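Carboxylesterase (PDB 3WJ2) probably hydrolyses carboxylic esters, as expected of a carboxylesterase with the alpha/beta-hydrolase fold. Local coordinates at residues B[150-155]-B[163-168]; B[179-184]-B[302-307]; B[272-277]-B[294-299]. All coordinates share one frame; numbering follows the deposited sequence.

How the contacts relate
All three contacts are buried and apolar, and none has a hydrogen bond between its two segments; their differences come from their place on one sheet. Contact 1 holds helix 157-172 against strand 150-155 and lies deepest, with no other subunit touching it. Contacts 2 and 3 lie on the opposite face and both draw on helix 291-303, contact 2 at its C-terminal end on strand 180-183 and contact 3 in its body on strand 271-280. Both adjoin the second subunit. A probable hydrogen bond between V152 O and V181 N, 2.9 Å, joins contacts 1 and 2. Contact 1 pairs aliphatic groups with a thiol, contact 2 adds a tyrosine face, and contact 3 a glycine CA.

Contact 1 (B[150-155]-B[163-168]); sequences IGVAGD and AALCLK
V152 faces L165 and C166 within a beta-alpha-beta unit of the alpha/beta-hydrolase fold, in which strand 150-155 leads into helix 157-172 and the chain returns as strand 180-183. The valine straddles the join, using a different methyl for each helical partner. Its CG1 meets a branch end of the leucine, with CD2 of L165 4.2 Å from CG1 of V152. With chi1 at -64°, CG1 lies anti to the carbonyl carbon of V152, while CG2 is held between the backbone N and that carbon and turns to the cysteine. Contact here is purely van der Waals, through three methyl groups and a sulfur. F134 of helix 125-139 also packs on V152, and A130 of the same helix on L165, so a second helix closes over the same apolar layer. The strand ends at D155, and its last two residues, G154 and D155, open a GxSxG sequence consistent with the nucleophile elbow of this fold, which leads into the helix. C166 turns SG anti to its own carbonyl carbon (chi1 -70°) and brings it 3.8 Å from V152 CG2.

Contact 2 (B[179-184]-B[302-307]); sequences VQVLFY and RIIPDY
An apolar contact joins V179, just before strand 180-183, and V181 within it to I304 and Y307 in the C-terminal segment at the end of helix 291-303. The closer pair is V179 and Y307, whose side chains cross at about a right angle. With chi1 of V179 at 62°, its CG2 stands anti to the backbone N, which puts this methyl over one face of the tyrosine ring in a CH-pi contact, 4.0 Å from the centroid of the Y307 ring and 23° off its normal. It is displaced toward the rim, above the CD1 side, where V179 CG2 and Y307 CD1 approach to 3.7 Å. The root of the tyrosine is engaged too, since Y307 CB lies 3.8 Å from V179 CB. A backbone bond from Y307 N to I304 O, 3.0 Å long, spans the turn that carries both side chains toward the strand; I304 O also lies at the edge of the Y307 ring, in its plane. The second pair is purely aliphatic: V181 CG2 meets the flank of the isoleucine, 4.0 Å from I304 CG1. Beside this apolar strip, D306 forms salt bridges to K298 and R302 of the second subunit. Q180 and L182 point to the other face, against helix 157-172, completing the helix-sheet-helix sandwich characteristic of the alpha/beta-hydrolase fold.

Contact 3 (B[272-277]-B[294-299]); sequences VGIRGI and RNIVKM
I296 turns CG1 anti to its own carbonyl carbon (chi1 -71°) and then runs it out extended (chi2 165°), which carries CD1 from helix 291-303 to the backbone of G276. I274 complements it from the strand: its CG1 stands between backbone N and carbonyl carbon (chi1 51°), and the extended end delivers CD1 toward the other branch of the same isoleucine. I296 thus touches the strand through both its branches, one for each strand residue. CD1 of I296 rests 3.8 Å from CA of G276, a close approach possible because glycine presents only a bare alpha carbon to the helix. CG2 of I296 meets CD1 of I274 at 4.2 Å, methyl against methyl. Both contacts are apolar, and they fall where helix and strand come nearest, the CA atoms of G276 and I296 being 7.3 Å apart. V246 of the neighbouring strand 243-248 packs on I296 as well, so the isoleucine spans two strands. Strand 271-280 is one of the two outermost strands of the sheet in this chain, but at R275 it pairs antiparallel with a strand of the second subunit, and the sheet runs on across the interface. V272 of that subunit also packs on I296, while F101 and L102 of helix 96-106 lie against V297, setting helix 291-303 between the sheet, a neighbouring helix and the second subunit.

Contact 1 (B[150-155]-B[163-168])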
loop_
_atom_site.group_PDB
_atom_site.type_symbol
_atom_site.label_atom_id
_atom_site.label_comp_id
_atom_site.label_asym_id
_atom_site.label_seq_id
_atom_site.Cartn_x
_atom_site.Cartn_y
_atom_site.Cartn_z
ATOM N N ILE B 150 25.632 -10.777 -25.520
ATOM C CA ILE B 150 26.080 -10.247 -24.201
ATOM C C ILE B 150 25.003 -9.417 -23.599
ATOM O O ILE B 150 24.539 -8.449 -24.257
ATOM C CB ILE B 150 27.343 -9.428 -24.422
ATOM C CG1 ILE B 150 28.444 -10.330 -25.074
ATOM C CG2 ILE B 150 27.866 -8.878 -23.070
ATOM C CD1 ILE B 150 29.681 -9.517 -25.433
ATOM N N GLY B 151 24.625 -9.780 -22.354
ATOM C CA GLY B 151 23.676 -8.921 -21.534
ATOM C C GLY B 151 24.446 -8.360 -20.353
ATOM O O GLY B 151 25.633 -8.583 -20.189
ATOM N N VAL B 152 23.715 -7.550 -19.610
ATOM C CA VAL B 152 24.306 -6.926 -18.413
ATOM C C VAL B 152 23.397 -7.141 -17.246
ATOM O O VAL B 152 22.197 -7.320 -17.405
ATOM C CB VAL B 152 24.606 -5.431 -18.577
ATOM C CG1 VAL B 152 25.698 -5.228 -19.670
ATOM C CG2 VAL B 152 23.326 -4.597 -18.958
ATOM N N ALA B 153 24.004 -7.144 -16.042
ATOM C CA ALA B 153 23.199 -7.462 -14.849
ATOM C C ALA B 153 23.865 -6.880 -13.635
ATOM O O ALA B 153 25.074 -6.586 -13.684
ATOM C CB ALA B 153 23.123 -8.972 -14.733
ATOM N N GLY B 154 23.116 -6.751 -12.569
ATOM C CA GLY B 154 23.789 -6.340 -11.267
ATOM C C GLY B 154 22.758 -6.367 -10.133
ATOM O O GLY B 154 21.620 -6.725 -10.374
ATOM N N ASP B 155 23.254 -6.120 -8.946
ATOM C CA ASP B 155 22.371 -5.923 -7.788
ATOM C C ASP B 155 22.682 -4.657 -7.120
ATOM O O ASP B 155 23.785 -4.191 -7.053
ATOM C CB ASP B 155 22.540 -7.113 -6.813
ATOM C CG ASP B 155 23.939 -7.260 -6.263
ATOM O OD1 ASP B 155 24.869 -7.609 -7.034
ATOM O OD2 ASP B 155 24.206 -6.941 -5.069
ATOM N N ALA B 163 21.465 -0.504 -15.471
ATOM C CA ALA B 163 20.305 0.208 -16.067
ATOM C C ALA B 163 20.904 1.446 -16.717
ATOM O O ALA B 163 20.471 1.791 -17.835
ATOM C CB ALA B 163 19.343 0.617 -14.994
ATOM N N ALA B 164 21.810 2.166 -16.082
ATOM C CA ALA B 164 22.322 3.446 -16.617
ATOM C C ALA B 164 23.128 3.264 -17.880
ATOM O O ALA B 164 23.021 4.082 -18.796
ATOM C CB ALA B 164 23.144 4.090 -15.556
ATOM N N LEU B 165 23.918 2.191 -17.955
ATOM C CA LEU B 165 24.774 2.041 -19.138
ATOM C C LEU B 165 23.836 1.788 -20.329
ATOM O O LEU B 165 24.160 2.260 -21.438
ATOM C CB LEU B 165 25.882 0.967 -18.977
ATOM C CG LEU B 165 25.423 -0.486 -19.049
ATOM C CD1 LEU B 165 25.511 -0.976 -20.472
ATOM C CD2 LEU B 165 26.447 -1.319 -18.234
ATOM N N CYS B 166 22.691 1.097 -20.131
ATOM C CA CYS B 166 21.745 0.833 -21.239
ATOM C C CYS B 166 21.206 2.148 -21.740
ATOM O O CYS B 166 21.131 2.329 -22.967
ATOM C CB CYS B 166 20.603 -0.048 -20.821
ATOM S SG CYS B 166 21.237 -1.771 -20.529
ATOM N N LEU B 167 20.898 3.054 -20.838
ATOM C CA LEU B 167 20.366 4.374 -21.258
ATOM C C LEU B 167 21.416 5.089 -22.111
ATOM O O LEU B 167 21.096 5.723 -23.136
ATOM C CB LEU B 167 20.132 5.267 -20.033
ATOM C CG LEU B 167 18.811 5.016 -19.372
ATOM C CD1 LEU B 167 18.743 5.795 -18.090
ATOM C CD2 LEU B 167 17.559 5.558 -20.330
ATOM N N LYS B 168 22.690 5.029 -21.726
ATOM C CA LYS B 168 23.715 5.745 -22.543
ATOM C C LYS B 168 23.929 5.058 -23.905
ATOM O O LYS B 168 24.162 5.755 -24.963
ATOM C CB LYS B 168 25.044 5.833 -21.743
ATOM C CG LYS B 168 26.110 6.615 -22.576
ATOM C CD LYS B 168 27.374 6.958 -21.814
ATOM C CE LYS B 168 28.477 7.395 -22.898
ATOM N NZ LYS B 168 29.611 7.962 -21.980
#

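Contact 2 (B[179-184]-B[302-307])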
loop_
_atom_site.group_PDB
_atom_site.type_symbol
_atom_site.label_atom_id
_atom_site.label_comp_id
_atom_site.label_asym_id
_atom_site.label_seq_id
_atom_site.Cartn_x
_atom_site.Cartn_y
_atom_site.Cartn_z
ATOM N N VAL B 179 20.093 -7.892 -22.808
ATOM C CA VAL B 179 19.119 -7.927 -21.714
ATOM C C VAL B 179 19.754 -7.139 -20.569
ATOM O O VAL B 179 20.988 -7.042 -20.563
ATOM C CB VAL B 179 18.758 -9.348 -21.349
ATOM C CG1 VAL B 179 20.013 -10.193 -20.831
ATOM C CG2 VAL B 179 17.625 -9.272 -20.227
ATOM N N GLN B 180 18.899 -6.563 -19.725
ATOM C CA GLN B 180 19.336 -5.937 -18.483
ATOM C C GLN B 180 18.659 -6.653 -17.379
ATOM O O GLN B 180 17.451 -6.663 -17.308
ATOM C CB GLN B 180 19.108 -4.388 -18.509
ATOM C CG GLN B 180 17.627 -4.000 -18.800
ATOM C CD GLN B 180 17.431 -2.515 -18.812
ATOM O OE1 GLN B 180 17.948 -1.830 -17.968
ATOM N NE2 GLN B 180 16.625 -2.004 -19.815
ATOM N N VAL B 181 19.455 -7.256 -16.492
ATOM C CA VAL B 181 18.851 -8.112 -15.410
ATOM C C VAL B 181 19.143 -7.308 -14.111
ATOM O O VAL B 181 20.328 -7.079 -13.698
ATOM C CB VAL B 181 19.581 -9.402 -15.332
ATOM C CG1 VAL B 181 18.884 -10.191 -14.182
ATOM C CG2 VAL B 181 19.425 -10.173 -16.627
ATOM N N LEU B 182 18.058 -6.770 -13.528
ATOM C CA LEU B 182 18.258 -5.753 -12.486
ATOM C C LEU B 182 17.714 -6.278 -11.180
ATOM O O LEU B 182 16.526 -6.278 -10.922
ATOM C CB LEU B 182 17.421 -4.426 -12.845
ATOM C CG LEU B 182 17.788 -3.922 -14.260
ATOM C CD1 LEU B 182 16.789 -2.732 -14.631
ATOM C CD2 LEU B 182 19.251 -3.478 -14.449
ATOM N N PHE B 183 18.646 -6.650 -10.259
ATOM C CA PHE B 183 18.155 -6.999 -8.932
ATOM C C PHE B 183 18.202 -5.776 -8.064
ATOM O O PHE B 183 19.267 -5.217 -7.689
ATOM C CB PHE B 183 19.185 -8.070 -8.286
ATOM C CG PHE B 183 19.040 -9.450 -8.834
ATOM C CD1 PHE B 183 18.144 -10.350 -8.258
ATOM C CD2 PHE B 183 19.908 -9.888 -9.874
ATOM C CE1 PHE B 183 17.978 -11.637 -8.832
ATOM C CE2 PHE B 183 19.775 -11.216 -10.419
ATOM C CZ PHE B 183 18.835 -12.082 -9.851
ATOM N N TYR B 184 16.973 -5.314 -7.726
ATOM C CA TYR B 184 16.783 -4.179 -6.807
ATOM C C TYR B 184 17.823 -3.033 -6.944
ATOM O O TYR B 184 18.536 -2.632 -5.977
ATOM C CB TYR B 184 16.614 -4.674 -5.329
ATOM C CG TYR B 184 17.620 -5.721 -4.892
ATOM C CD1 TYR B 184 18.817 -5.298 -4.362
ATOM C CD2 TYR B 184 17.298 -7.070 -5.083
ATOM C CE1 TYR B 184 19.733 -6.330 -3.905
ATOM C CE2 TYR B 184 18.140 -8.088 -4.643
ATOM C CZ TYR B 184 19.320 -7.664 -4.096
ATOM O OH TYR B 184 20.259 -8.677 -3.687
ATOM N N ARG B 302 17.517 -18.988 -14.514
ATOM C CA ARG B 302 17.078 -19.942 -15.459
ATOM C C ARG B 302 16.345 -19.437 -16.670
ATOM O O ARG B 302 16.233 -20.198 -17.646
ATOM C CB ARG B 302 16.344 -21.123 -14.749
ATOM C CG ARG B 302 17.246 -21.853 -13.811
ATOM C CD ARG B 302 16.423 -22.969 -13.064
ATOM N NE ARG B 302 17.359 -23.626 -12.121
ATOM C CZ ARG B 302 17.023 -24.717 -11.442
ATOM N NH1 ARG B 302 15.790 -25.205 -11.563
ATOM N NH2 ARG B 302 17.899 -25.321 -10.649
ATOM N N ILE B 303 15.930 -18.157 -16.667
ATOM C CA ILE B 303 15.310 -17.582 -17.881
ATOM C C ILE B 303 16.344 -16.709 -18.606
ATOM O O ILE B 303 16.100 -16.420 -19.739
ATOM C CB ILE B 303 13.980 -16.843 -17.661
ATOM C CG1 ILE B 303 14.055 -15.598 -16.703
ATOM C CG2 ILE B 303 12.969 -17.905 -17.075
ATOM C CD1 ILE B 303 12.822 -14.668 -16.935
ATOM N N ILE B 304 17.442 -16.324 -17.948
ATOM C CA ILE B 304 18.480 -15.529 -18.651
ATOM C C ILE B 304 18.934 -16.114 -20.038
ATOM O O ILE B 304 18.994 -15.334 -21.015
ATOM C CB ILE B 304 19.661 -15.275 -17.763
ATOM C CG1 ILE B 304 19.346 -14.202 -16.701
ATOM C CG2 ILE B 304 20.922 -14.862 -18.603
ATOM C CD1 ILE B 304 20.442 -14.055 -15.633
ATOM N N PRO B 305 19.165 -17.430 -20.127
ATOM C CA PRO B 305 19.657 -17.950 -21.387
ATOM C C PRO B 305 18.712 -17.699 -22.543
ATOM O O PRO B 305 19.228 -17.550 -23.690
ATOM C CB PRO B 305 19.929 -19.465 -21.090
ATOM C CG PRO B 305 19.273 -19.750 -19.861
ATOM C CD PRO B 305 19.106 -18.471 -19.073
ATOM N N ASP B 306 17.404 -17.547 -22.315
ATOM C CA ASP B 306 16.432 -17.239 -23.404
ATOM C C ASP B 306 16.646 -15.906 -24.121
ATOM O O ASP B 306 16.186 -15.674 -25.255
ATOM C CB ASP B 306 14.985 -17.348 -22.887
ATOM C CG ASP B 306 14.612 -18.813 -22.558
ATOM O OD1 ASP B 306 15.466 -19.572 -22.063
ATOM O OD2 ASP B 306 13.508 -19.142 -22.943
ATOM N N TYR B 307 17.300 -14.980 -23.408
ATOM C CA TYR B 307 17.599 -13.682 -23.972
ATOM C C TYR B 307 18.910 -13.637 -24.787
ATOM O O TYR B 307 19.189 -12.560 -25.399
ATOM C CB TYR B 307 17.698 -12.675 -22.844
ATOM C CG TYR B 307 16.412 -12.422 -22.133
ATOM C CD1 TYR B 307 15.562 -11.345 -22.509
ATOM C CD2 TYR B 307 16.010 -13.254 -21.089
ATOM C CE1 TYR B 307 14.345 -11.083 -21.782
ATOM C CE2 TYR B 307 14.792 -13.038 -20.427
ATOM C CZ TYR B 307 13.958 -11.964 -20.772
ATOM O OH TYR B 307 12.838 -11.800 -20.029
#

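Contact 3 (B[272-277]-B[294-299])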
loop_
_atom_site.group_PDB
_atom_site.type_symbol
_atom_site.label_atom_id
_atom_site.label_comp_id
_atom_site.label_asym_id
_atom_site.label_seq_id
_atom_site.Cartn_x
_atom_site.Cartn_y
_atom_site.Cartn_z
ATOM N N VAL B 272 9.820 -7.830 -17.508
ATOM C CA VAL B 272 9.100 -8.592 -16.469
ATOM C C VAL B 272 9.577 -8.119 -15.151
ATOM O O VAL B 272 10.795 -7.906 -14.969
ATOM C CB VAL B 272 9.314 -10.132 -16.737
ATOM C CG1 VAL B 272 10.832 -10.588 -16.783
ATOM C CG2 VAL B 272 8.517 -10.905 -15.635
ATOM N N GLY B 273 8.635 -7.850 -14.253
ATOM C CA GLY B 273 9.005 -7.386 -12.930
ATOM C C GLY B 273 8.374 -8.299 -11.887
ATOM O O GLY B 273 7.152 -8.555 -11.944
ATOM N N ILE B 274 9.199 -8.723 -10.892
ATOM C CA ILE B 274 8.624 -9.531 -9.766
ATOM C C ILE B 274 9.044 -8.926 -8.460
ATOM O O ILE B 274 10.198 -8.502 -8.346
ATOM C CB ILE B 274 9.009 -11.042 -9.830
ATOM C CG1 ILE B 274 10.514 -11.158 -10.003
ATOM C CG2 ILE B 274 8.236 -11.771 -10.984
ATOM C CD1 ILE B 274 11.021 -12.613 -9.750
ATOM N N ARG B 275 8.103 -8.837 -7.488
ATOM C CA ARG B 275 8.418 -8.441 -6.101
ATOM C C ARG B 275 8.455 -9.675 -5.246
ATOM O O ARG B 275 7.509 -10.471 -5.292
ATOM C CB ARG B 275 7.308 -7.511 -5.572
ATOM C CG ARG B 275 7.485 -7.186 -4.096
ATOM C CD ARG B 275 6.140 -6.669 -3.476
ATOM N NE ARG B 275 5.853 -5.303 -3.963
ATOM C CZ ARG B 275 5.009 -4.518 -3.268
ATOM N NH1 ARG B 275 4.288 -5.028 -2.205
ATOM N NH2 ARG B 275 4.907 -3.231 -3.696
ATOM N N GLY B 276 9.605 -9.838 -4.570
ATOM C CA GLY B 276 9.699 -11.053 -3.681
ATOM C C GLY B 276 8.982 -10.791 -2.382
ATOM O O GLY B 276 9.359 -9.842 -1.647
ATOM N N ILE B 277 7.978 -11.646 -2.124
ATOM C CA ILE B 277 7.132 -11.461 -0.911
ATOM C C ILE B 277 7.984 -11.842 0.311
ATOM O O ILE B 277 8.646 -12.887 0.327
ATOM C CB ILE B 277 5.884 -12.274 -1.078
ATOM C CG1 ILE B 277 5.019 -11.594 -2.174
ATOM C CG2 ILE B 277 5.039 -12.221 0.267
ATOM C CD1 ILE B 277 3.998 -12.601 -2.760
ATOM N N ARG B 294 16.941 -17.780 -2.539
ATOM C CA ARG B 294 17.545 -18.717 -3.484
ATOM C C ARG B 294 16.647 -19.075 -4.658
ATOM O O ARG B 294 17.114 -19.141 -5.813
ATOM C CB ARG B 294 17.927 -20.019 -2.686
ATOM C CG ARG B 294 18.772 -20.954 -3.508
ATOM C CD ARG B 294 19.050 -22.153 -2.487
ATOM N NE ARG B 294 20.131 -22.919 -3.117
ATOM C CZ ARG B 294 21.438 -22.799 -2.809
ATOM N NH1 ARG B 294 21.886 -22.023 -1.817
ATOM N NH2 ARG B 294 22.306 -23.538 -3.468
ATOM N N ASN B 295 15.370 -19.385 -4.426
ATOM C CA ASN B 295 14.449 -19.748 -5.487
ATOM C C ASN B 295 14.210 -18.512 -6.432
ATOM O O ASN B 295 14.092 -18.746 -7.632
ATOM C CB ASN B 295 13.152 -20.197 -4.920
ATOM C CG ASN B 295 13.237 -21.608 -4.440
ATOM O OD1 ASN B 295 12.766 -21.909 -3.313
ATOM N ND2 ASN B 295 13.827 -22.453 -5.219
ATOM N N ILE B 296 14.141 -17.316 -5.905
ATOM C CA ILE B 296 13.971 -16.096 -6.810
ATOM C C ILE B 296 15.175 -15.961 -7.688
ATOM O O ILE B 296 15.026 -15.720 -8.923
ATOM C CB ILE B 296 13.654 -14.847 -5.959
ATOM C CG1 ILE B 296 12.255 -15.001 -5.423
ATOM C CG2 ILE B 296 13.871 -13.493 -6.758
ATOM C CD1 ILE B 296 12.001 -13.988 -4.265
ATOM N N VAL B 297 16.386 -16.096 -7.114
ATOM C CA VAL B 297 17.575 -16.010 -7.950
ATOM C C VAL B 297 17.588 -17.147 -8.990
ATOM O O VAL B 297 17.929 -16.932 -10.144
ATOM C CB VAL B 297 18.861 -16.065 -7.069
ATOM C CG1 VAL B 297 20.128 -16.129 -8.029
ATOM C CG2 VAL B 297 18.934 -14.904 -6.133
ATOM N N LYS B 298 17.278 -18.412 -8.600
ATOM C CA LYS B 298 17.189 -19.511 -9.574
ATOM C C LYS B 298 16.188 -19.246 -10.723
ATOM O O LYS B 298 16.440 -19.521 -11.901
ATOM C CB LYS B 298 16.723 -20.803 -8.851
ATOM C CG LYS B 298 17.788 -21.439 -8.107
ATOM C CD LYS B 298 17.228 -22.665 -7.234
ATOM C CE LYS B 298 16.642 -23.698 -8.006
ATOM N NZ LYS B 298 16.604 -24.824 -6.987
ATOM N N MET B 299 15.017 -18.638 -10.357
ATOM C CA MET B 299 13.938 -18.301 -11.311
ATOM C C MET B 299 14.582 -17.373 -12.388
ATOM O O MET B 299 14.405 -17.603 -13.583
ATOM C CB MET B 299 12.770 -17.565 -10.595
ATOM C CG MET B 299 11.850 -18.529 -10.051
ATOM S SD MET B 299 10.668 -17.335 -9.119
ATOM C CE MET B 299 9.694 -18.687 -9.290
#